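Long-range contacts in sugar ABC transporter, sugar-binding protein (Streptococcus pneumoniae, PDB 2I58), which probably captures sugars outside the cell and delivers them to an ABC transporter, and here holds a galactose-glucose-fructose ligand: residues 110-115 with 313-318; 276-281 with 346-351. One frame throughout, in Å; residues are numbered along the deposited sequence.

Contact 1: residues 110-115 with 313-318; sequences PFTANA and DVDGSP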
ATOM      1  N   PRO A 110       4.073   9.563  10.157  1.00 35.79           N
ATOM      2  CA  PRO A 110       4.187   8.709   8.977  1.00 34.17           C
ATOM      3  C   PRO A 110       5.625   8.753   8.439  1.00 33.06           C
ATOM      4  O   PRO A 110       5.980   9.701   7.720  1.00 32.20           O
ATOM      5  CB  PRO A 110       3.213   9.368   7.984  1.00 35.50           C
ATOM      6  CG  PRO A 110       3.094  10.813   8.423  1.00 36.87           C
ATOM      7  CD  PRO A 110       3.760  10.955   9.769  1.00 36.93           C
ATOM      8  N   PHE A 111       6.421   7.745   8.819  1.00 31.09           N
ATOM      9  CA  PHE A 111       7.820   7.692   8.462  1.00 30.64           C
ATOM     10  C   PHE A 111       8.088   7.530   6.929  1.00 30.87           C
ATOM     11  O   PHE A 111       8.876   8.264   6.347  1.00 31.56           O
ATOM     12  CB  PHE A 111       8.542   6.587   9.243  1.00 30.30           C
ATOM     13  CG  PHE A 111       8.536   6.785  10.735  1.00 29.66           C
ATOM     14  CD1 PHE A 111       9.456   7.610  11.343  1.00 31.38           C
ATOM     15  CD2 PHE A 111       7.647   6.090  11.533  1.00 29.87           C
ATOM     16  CE1 PHE A 111       9.434   7.773  12.688  1.00 31.04           C
ATOM     17  CE2 PHE A 111       7.611   6.239  12.885  1.00 27.74           C
ATOM     18  CZ  PHE A 111       8.480   7.057  13.462  1.00 31.65           C
ATOM     19  N   THR A 112       7.408   6.578   6.302  1.00 30.46           N
ATOM     20  CA  THR A 112       7.633   6.177   4.907  1.00 30.33           C
ATOM     21  C   THR A 112       6.297   6.197   4.251  1.00 31.45           C
ATOM     22  O   THR A 112       5.297   6.180   4.911  1.00 31.69           O
ATOM     23  CB  THR A 112       8.258   4.738   4.817  1.00 30.21           C
ATOM     24  OG1 THR A 112       7.304   3.687   5.079  1.00 28.20           O
ATOM     25  CG2 THR A 112       9.378   4.627   5.818  1.00 28.49           C
ATOM     26  N   ALA A 113       6.247   6.233   2.948  1.00 33.86           N
ATOM     27  CA  ALA A 113       4.957   6.226   2.283  1.00 35.07           C
ATOM     28  C   ALA A 113       5.053   5.231   1.152  1.00 36.71           C
ATOM     29  O   ALA A 113       6.053   5.239   0.422  1.00 37.44           O
ATOM     30  CB  ALA A 113       4.679   7.565   1.762  1.00 36.09           C
ATOM     31  N   ASN A 114       4.044   4.373   1.031  1.00 36.95           N
ATOM     32  CA  ASN A 114       4.017   3.310   0.044  1.00 38.74           C
ATOM     33  C   ASN A 114       3.444   3.802  -1.293  1.00 40.47           C
ATOM     34  O   ASN A 114       3.059   4.955  -1.401  1.00 41.36           O
ATOM     35  CB  ASN A 114       3.144   2.166   0.566  1.00 39.35           C
ATOM     36  CG  ASN A 114       1.696   2.620   0.917  1.00 38.62           C
ATOM     37  OD1 ASN A 114       1.024   3.315   0.136  1.00 33.71           O
ATOM     38  ND2 ASN A 114       1.222   2.194   2.113  1.00 37.68           N
ATOM     39  N   ALA A 115       3.358   2.915  -2.288  1.00 32.09           N
ATOM     40  CA  ALA A 115       3.020   3.256  -3.674  1.00 31.31           C
ATOM     41  C   ALA A 115       2.634   1.984  -4.374  1.00 30.29           C
ATOM     42  O   ALA A 115       2.891   0.899  -3.887  1.00 30.32           O
ATOM     43  CB  ALA A 115       4.235   3.920  -4.444  1.00 32.01           C
ATOM     44  N   ASP A 313      17.118   0.911   4.216  1.00 44.43           N
ATOM     45  CA  ASP A 313      18.029   0.108   3.384  1.00 47.53           C
ATOM     46  C   ASP A 313      17.529  -1.270   3.089  1.00 47.98           C
ATOM     47  O   ASP A 313      17.933  -1.848   2.123  1.00 50.01           O
ATOM     48  CB  ASP A 313      19.432   0.018   3.997  1.00 49.21           C
ATOM     49  CG  ASP A 313      20.257   1.312   3.787  1.00 50.26           C
ATOM     50  OD1 ASP A 313      19.833   2.191   2.967  1.00 47.92           O
ATOM     51  OD2 ASP A 313      21.311   1.432   4.467  1.00 51.22           O
ATOM     52  N   VAL A 314      16.671  -1.798   3.940  1.00 47.31           N
ATOM     53  CA  VAL A 314      16.072  -3.132   3.724  1.00 48.38           C
ATOM     54  C   VAL A 314      14.743  -3.011   2.949  1.00 47.41           C
ATOM     55  O   VAL A 314      14.578  -3.693   1.954  1.00 48.38           O
ATOM     56  CB  VAL A 314      15.945  -3.931   5.087  1.00 48.30           C
ATOM     57  CG1 VAL A 314      15.234  -5.305   4.909  1.00 47.97           C
ATOM     58  CG2 VAL A 314      17.330  -4.061   5.734  1.00 46.74           C
ATOM     59  N   ASP A 315      13.872  -2.094   3.390  1.00 45.37           N
ATOM     60  CA  ASP A 315      12.496  -1.872   2.843  1.00 45.27           C
ATOM     61  C   ASP A 315      12.421  -1.086   1.528  1.00 45.43           C
ATOM     62  O   ASP A 315      11.732  -1.507   0.623  1.00 46.73           O
ATOM     63  CB  ASP A 315      11.589  -1.198   3.921  1.00 43.74           C
ATOM     64  CG  ASP A 315      10.199  -0.725   3.390  1.00 44.62           C
ATOM     65  OD1 ASP A 315       9.342  -1.577   3.054  1.00 48.76           O
ATOM     66  OD2 ASP A 315       9.947   0.513   3.379  1.00 45.30           O
ATOM     67  N   GLY A 316      13.072   0.066   1.450  1.00 44.92           N
ATOM     68  CA  GLY A 316      13.088   0.886   0.217  1.00 46.32           C
ATOM     69  C   GLY A 316      11.856   1.727  -0.180  1.00 46.09           C
ATOM     70  O   GLY A 316      11.874   2.418  -1.200  1.00 47.60           O
ATOM     71  N   SER A 317      10.766   1.672   0.581  1.00 45.42           N
ATOM     72  CA  SER A 317       9.580   2.503   0.278  1.00 45.45           C
ATOM     73  C   SER A 317      10.182   3.855   0.424  1.00 44.88           C
ATOM     74  O   SER A 317      11.070   4.006   1.252  1.00 44.26           O
ATOM     75  CB  SER A 317       8.417   2.344   1.313  1.00 44.89           C
ATOM     76  OG  SER A 317       7.597   1.140   1.180  1.00 47.29           O
ATOM     77  N   PRO A 318       9.724   4.846  -0.357  1.00 46.28           N
ATOM     78  CA  PRO A 318      10.325   6.167  -0.193  1.00 46.20           C
ATOM     79  C   PRO A 318       9.960   6.743   1.184  1.00 44.15           C
ATOM     80  O   PRO A 318       8.895   6.435   1.720  1.00 43.63           O
ATOM     81  CB  PRO A 318       9.731   6.983  -1.336  1.00 47.53           C
ATOM     82  CG  PRO A 318       8.485   6.319  -1.677  1.00 48.11           C
ATOM     83  CD  PRO A 318       8.637   4.860  -1.348  1.00 47.72           C
TER
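At what appears to be the hinge of a two-lobed solute-binding fold, Ala113 and Thr112 pack against Pro318 and Ser317. Residues 110-115 join strand 109-110, of the mixed sheet, to strand 116-121, of the three-stranded antiparallel sheet. Residues 313-318 come off the end of helix 305-315. The contact is buried. A single hydrogen bond crosses it: Ala113 N gives to Pro318 O at 2.9 Å, and the N-H...O angle of 168° makes it nearly straight. Thr112 lies beside the same acceptor, with its CB 3.6 Å from Pro318 O. Next to this bond one edge of the proline ring meets the carbonyl oxygen of Ala113, with Pro318 CD 3.2 Å from Ala113 O. The methylene of Ser317 also lies alongside this carbonyl, with CB 3.8 Å from Ala113 O.

The hydroxyls of this interface are used by neighbouring loops. A chi1 of 75° turns the Thr112 hydroxyl toward Leu281 N, to which OG1 is hydrogen-bonded. This ties residues 110-115 to residues 276-281. Ser317 OG has two hydrogen-bond partners, Ser245 OG and Asp280 OD2. On the 110-115 side, Asn114 OD1 takes the N-H of Ala278.

The turn that brings Ser317 and Pro318 to residues 110-115 starts where the helix ends. Gly316 is the first residue to leave helical geometry, with positive phi, and the chain swings away from the helix there. Asp315 closes an Asx turn over this bend. Ser317 N gives to Asp315 OD2 at 3.1 Å, and it meets the oxygen from above the carboxylate plane, 71° out of it.

Contact 2: residues 276-281 with 346-351; sequences VGAGDL and LVWLQQ. With GLA (alpha-D-galactopyranose), chain C; GLC (alpha-D-glucopyranose), chain B.
The indole of Trp348 is sandwiched between a sugar and a layer made of Gly277 CA and a Val276 methyl. The galactose unit lies over one face, offset toward the rim, with its O5 3.4 Å from Trp348 CZ2. On the opposite face, Gly277 CA sits over the five-membered ring, 3.9 Å from its centroid, in a CH-pi contact. Val276 CG1 does the same over the six-membered ring at 4.1 Å. With chi1 at 77°, this methyl is flanked by both main-chain branches of its own residue and projects over the indole. Ala278 CB comes in at the ring edge, near the plane, beside Trp348 CD1.

Backbone pairing runs beside the indole. Val276 and Leu346 form a parallel beta bridge, and Gly277 N gives to Leu346 O at 2.9 Å. One residue on, Val347 CA points its hydrogen at Gly277 O, 3.4 Å away.

Both segments also reach the sugar through polar ends. Asp280 OD1 accepts from O4 of the glucose unit at 2.7 Å. The Gln350 chain bends at chi2. Its NE2 is placed close to O4 of the galactose; the bond is modelled very short, so its length is doubtful. Gln169 NE2 binds Gln350 OE1, and so steadies the amide. Glu356 and Gln67 add further bonds to the galactose. This chemistry is that of a sugar-binding cleft: an aromatic face lies against the galactose, the Asp280 carboxylate takes a glucose hydroxyl, and the Gln350 amide probably bonds the galactose.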
ATOM      1  N   VAL A 276      -0.812   5.305  -6.234  1.00 35.03           N
ATOM      2  CA  VAL A 276      -1.671   5.516  -5.089  1.00 34.59           C
ATOM      3  C   VAL A 276      -0.956   4.923  -3.892  1.00 34.09           C
ATOM      4  O   VAL A 276      -0.197   3.965  -4.043  1.00 32.25           O
ATOM      5  CB  VAL A 276      -3.017   4.814  -5.284  1.00 34.30           C
ATOM      6  CG1 VAL A 276      -2.885   3.323  -5.048  1.00 32.60           C
ATOM      7  CG2 VAL A 276      -4.111   5.423  -4.372  1.00 35.57           C
ATOM      8  N   GLY A 277      -1.221   5.517  -2.723  1.00 35.00           N
ATOM      9  CA  GLY A 277      -0.602   5.146  -1.471  1.00 34.99           C
ATOM     10  C   GLY A 277      -0.692   6.223  -0.424  1.00 36.37           C
ATOM     11  O   GLY A 277      -1.210   7.280  -0.661  1.00 37.48           O
ATOM     12  N   ALA A 278      -0.108   5.931   0.723  1.00 41.21           N
ATOM     13  CA  ALA A 278      -0.294   6.670   1.989  1.00 40.52           C
ATOM     14  C   ALA A 278       0.875   6.296   2.963  1.00 38.79           C
ATOM     15  O   ALA A 278       1.739   5.480   2.624  1.00 40.13           O
ATOM     16  CB  ALA A 278      -1.664   6.303   2.616  1.00 40.05           C
ATOM     17  N   GLY A 279       0.903   6.857   4.164  1.00 37.37           N
ATOM     18  CA  GLY A 279       1.911   6.483   5.154  1.00 35.45           C
ATOM     19  C   GLY A 279       1.964   4.975   5.300  1.00 35.51           C
ATOM     20  O   GLY A 279       0.910   4.307   5.312  1.00 36.57           O
ATOM     21  N   ASP A 280       3.179   4.439   5.383  1.00 34.85           N
ATOM     22  CA  ASP A 280       3.381   2.999   5.334  1.00 35.58           C
ATOM     23  C   ASP A 280       3.957   2.583   6.661  1.00 34.64           C
ATOM     24  O   ASP A 280       3.264   1.946   7.416  1.00 35.34           O
ATOM     25  CB  ASP A 280       4.268   2.617   4.161  1.00 37.03           C
ATOM     26  CG  ASP A 280       4.527   1.110   4.054  1.00 39.63           C
ATOM     27  OD1 ASP A 280       3.569   0.354   4.213  1.00 43.42           O
ATOM     28  OD2 ASP A 280       5.692   0.695   3.737  1.00 45.44           O
ATOM     29  N   LEU A 281       5.196   2.946   6.995  1.00 33.79           N
ATOM     30  CA  LEU A 281       5.586   2.745   8.363  1.00 32.92           C
ATOM     31  C   LEU A 281       5.085   4.014   9.004  1.00 33.11           C
ATOM     32  O   LEU A 281       5.691   5.084   8.814  1.00 33.61           O
ATOM     33  CB  LEU A 281       7.078   2.545   8.582  1.00 32.69           C
ATOM     34  CG  LEU A 281       7.480   2.265  10.056  1.00 32.01           C
ATOM     35  CD1 LEU A 281       7.290   0.812  10.430  1.00 30.82           C
ATOM     36  CD2 LEU A 281       8.935   2.667  10.266  1.00 33.64           C
ATOM     37  N   LEU A 346      -1.864   9.790  -5.482  1.00 46.15           N
ATOM     38  CA  LEU A 346      -3.182   9.880  -4.765  1.00 45.40           C
ATOM     39  C   LEU A 346      -3.165   9.136  -3.445  1.00 43.84           C
ATOM     40  O   LEU A 346      -2.545   8.056  -3.326  1.00 42.16           O
ATOM     41  CB  LEU A 346      -4.361   9.274  -5.535  1.00 44.56           C
ATOM     42  CG  LEU A 346      -4.323   9.130  -7.037  1.00 45.23           C
ATOM     43  CD1 LEU A 346      -5.534   8.329  -7.491  1.00 43.97           C
ATOM     44  CD2 LEU A 346      -4.241  10.546  -7.698  1.00 46.52           C
ATOM     45  N   VAL A 347      -3.890   9.691  -2.477  1.00 43.62           N
ATOM     46  CA  VAL A 347      -4.122   8.981  -1.232  1.00 42.33           C
ATOM     47  C   VAL A 347      -5.168   7.958  -1.515  1.00 41.04           C
ATOM     48  O   VAL A 347      -6.010   8.177  -2.343  1.00 40.65           O
ATOM     49  CB  VAL A 347      -4.561   9.890  -0.127  1.00 43.44           C
ATOM     50  CG1 VAL A 347      -5.007   9.090   1.048  1.00 41.93           C
ATOM     51  CG2 VAL A 347      -3.398  10.827   0.244  1.00 44.15           C
ATOM     52  N   TRP A 348      -5.056   6.816  -0.858  1.00 40.42           N
ATOM     53  CA  TRP A 348      -5.976   5.679  -1.059  1.00 39.60           C
ATOM     54  C   TRP A 348      -7.384   6.147  -1.075  1.00 40.22           C
ATOM     55  O   TRP A 348      -7.749   6.941  -0.251  1.00 40.96           O
ATOM     56  CB  TRP A 348      -5.860   4.677   0.102  1.00 39.31           C
ATOM     57  CG  TRP A 348      -4.588   3.925   0.155  1.00 37.04           C
ATOM     58  CD1 TRP A 348      -3.538   4.106   1.027  1.00 38.48           C
ATOM     59  CD2 TRP A 348      -4.232   2.855  -0.687  1.00 35.33           C
ATOM     60  NE1 TRP A 348      -2.547   3.166   0.775  1.00 38.71           N
ATOM     61  CE2 TRP A 348      -2.950   2.407  -0.296  1.00 36.06           C
ATOM     62  CE3 TRP A 348      -4.858   2.233  -1.746  1.00 35.08           C
ATOM     63  CZ2 TRP A 348      -2.300   1.382  -0.946  1.00 35.06           C
ATOM     64  CZ3 TRP A 348      -4.187   1.207  -2.398  1.00 34.85           C
ATOM     65  CH2 TRP A 348      -2.939   0.788  -1.986  1.00 33.41           C
ATOM     66  N   LEU A 349      -8.184   5.647  -1.990  1.00 40.65           N
ATOM     67  CA  LEU A 349      -9.546   6.160  -2.087  1.00 43.12           C
ATOM     68  C   LEU A 349     -10.339   5.884  -0.786  1.00 45.48           C
ATOM     69  O   LEU A 349     -11.264   6.652  -0.489  1.00 46.60           O
ATOM     70  CB  LEU A 349     -10.327   5.599  -3.296  1.00 42.45           C
ATOM     71  CG  LEU A 349      -9.645   5.708  -4.655  1.00 40.50           C
ATOM     72  CD1 LEU A 349     -10.436   5.126  -5.790  1.00 37.77           C
ATOM     73  CD2 LEU A 349      -9.399   7.148  -4.883  1.00 43.28           C
ATOM     74  N   GLN A 350      -9.977   4.827  -0.026  1.00 45.63           N
ATOM     75  CA  GLN A 350     -10.825   4.351   1.111  1.00 47.77           C
ATOM     76  C   GLN A 350     -10.853   5.285   2.278  1.00 49.75           C
ATOM     77  O   GLN A 350     -11.487   4.996   3.324  1.00 50.60           O
ATOM     78  CB  GLN A 350     -10.337   3.017   1.667  1.00 47.46           C
ATOM     79  CG  GLN A 350      -8.913   3.061   2.262  1.00 46.26           C
ATOM     80  CD  GLN A 350      -7.969   2.280   1.429  1.00 43.53           C
ATOM     81  OE1 GLN A 350      -8.178   2.121   0.227  1.00 45.69           O
ATOM     82  NE2 GLN A 350      -6.945   1.742   2.052  1.00 40.96           N
ATOM     83  N   GLN A 351     -10.101   6.361   2.090  1.00 50.46           N
ATOM     84  CA  GLN A 351     -10.051   7.482   2.994  1.00 52.69           C
ATOM     85  C   GLN A 351     -11.437   7.973   3.387  1.00 54.59           C
ATOM     86  O   GLN A 351     -11.659   8.330   4.545  1.00 56.24           O
ATOM     87  CB  GLN A 351      -9.277   8.643   2.345  1.00 52.84           C
ATOM     88  CG  GLN A 351      -8.706   9.615   3.358  1.00 54.62           C
ATOM     89  CD  GLN A 351      -8.070  10.827   2.755  1.00 56.22           C
ATOM     90  OE1 GLN A 351      -8.015  10.993   1.534  1.00 57.59           O
ATOM     91  NE2 GLN A 351      -7.584  11.704   3.614  1.00 59.21           N
TER
HETATM   92  C1  GLA C   1      -2.424  -0.111   2.555  1.00 51.23           C
HETATM   93  C2  GLA C   1      -3.567   0.584   3.300  1.00 52.28           C
HETATM   94  C3  GLA C   1      -4.636  -0.437   3.655  1.00 51.09           C
HETATM   95  C4  GLA C   1      -5.026  -1.216   2.432  1.00 51.42           C
HETATM   96  C5  GLA C   1      -3.823  -1.868   1.784  1.00 52.34           C
HETATM   97  C6  GLA C   1      -4.270  -2.433   0.451  1.00 54.88           C
HETATM   98  O2  GLA C   1      -2.997   1.257   4.457  1.00 52.03           O
HETATM   99  O3  GLA C   1      -5.780   0.251   4.115  1.00 55.25           O
HETATM  100  O4  GLA C   1      -5.627  -0.288   1.492  1.00 49.85           O
HETATM  101  O5  GLA C   1      -2.843  -0.921   1.440  1.00 50.40           O
HETATM  102  O6  GLA C   1      -3.117  -2.595  -0.380  1.00 57.09           O
HETATM  103  C1  GLC B   2      -0.113  -4.528   3.438  1.00 44.49           C
HETATM  104  C2  GLC B   2       1.369  -4.813   3.471  1.00 42.73           C
HETATM  105  C3  GLC B   2       2.033  -3.893   4.426  1.00 41.86           C
HETATM  106  C4  GLC B   2       1.663  -2.449   4.111  1.00 43.74           C
HETATM  107  C5  GLC B   2       0.146  -2.271   3.993  1.00 46.56           C
HETATM  108  C6  GLC B   2      -0.302  -0.844   3.579  1.00 50.05           C
HETATM  109  O1  GLC B   2      -0.653  -5.019   4.684  1.00 45.16           O
HETATM  110  O2  GLC B   2       1.523  -6.092   3.993  1.00 43.05           O
HETATM  111  O3  GLC B   2       3.391  -4.184   4.273  1.00 40.33           O
HETATM  112  O4  GLC B   2       2.100  -1.657   5.203  1.00 44.91           O
HETATM  113  O5  GLC B   2      -0.396  -3.173   3.075  1.00 43.91           O
HETATM  114  O6  GLC B   2      -1.659  -0.887   3.515  1.00 50.80           O

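Both contacts are buried near the centre of the chain, their centres about 13 Å apart, and their segments alternate in sequence. They touch directly through residues 110-115 and 276-281: Thr112 O is 2.8 Å from Asp280 N, a probable hydrogen bond. Contact 1 lies on the side of these segments toward helix 305-315 and is mainly protein packing, with one backbone bond and small side chains, though Asn114 comes close to the sugar. Contact 2 faces the cleft and pairs a short bridge with an aromatic wall and sugar-binding groups. Asp280 belongs to both settings. The probable hinge and the binding site share residues 276-281.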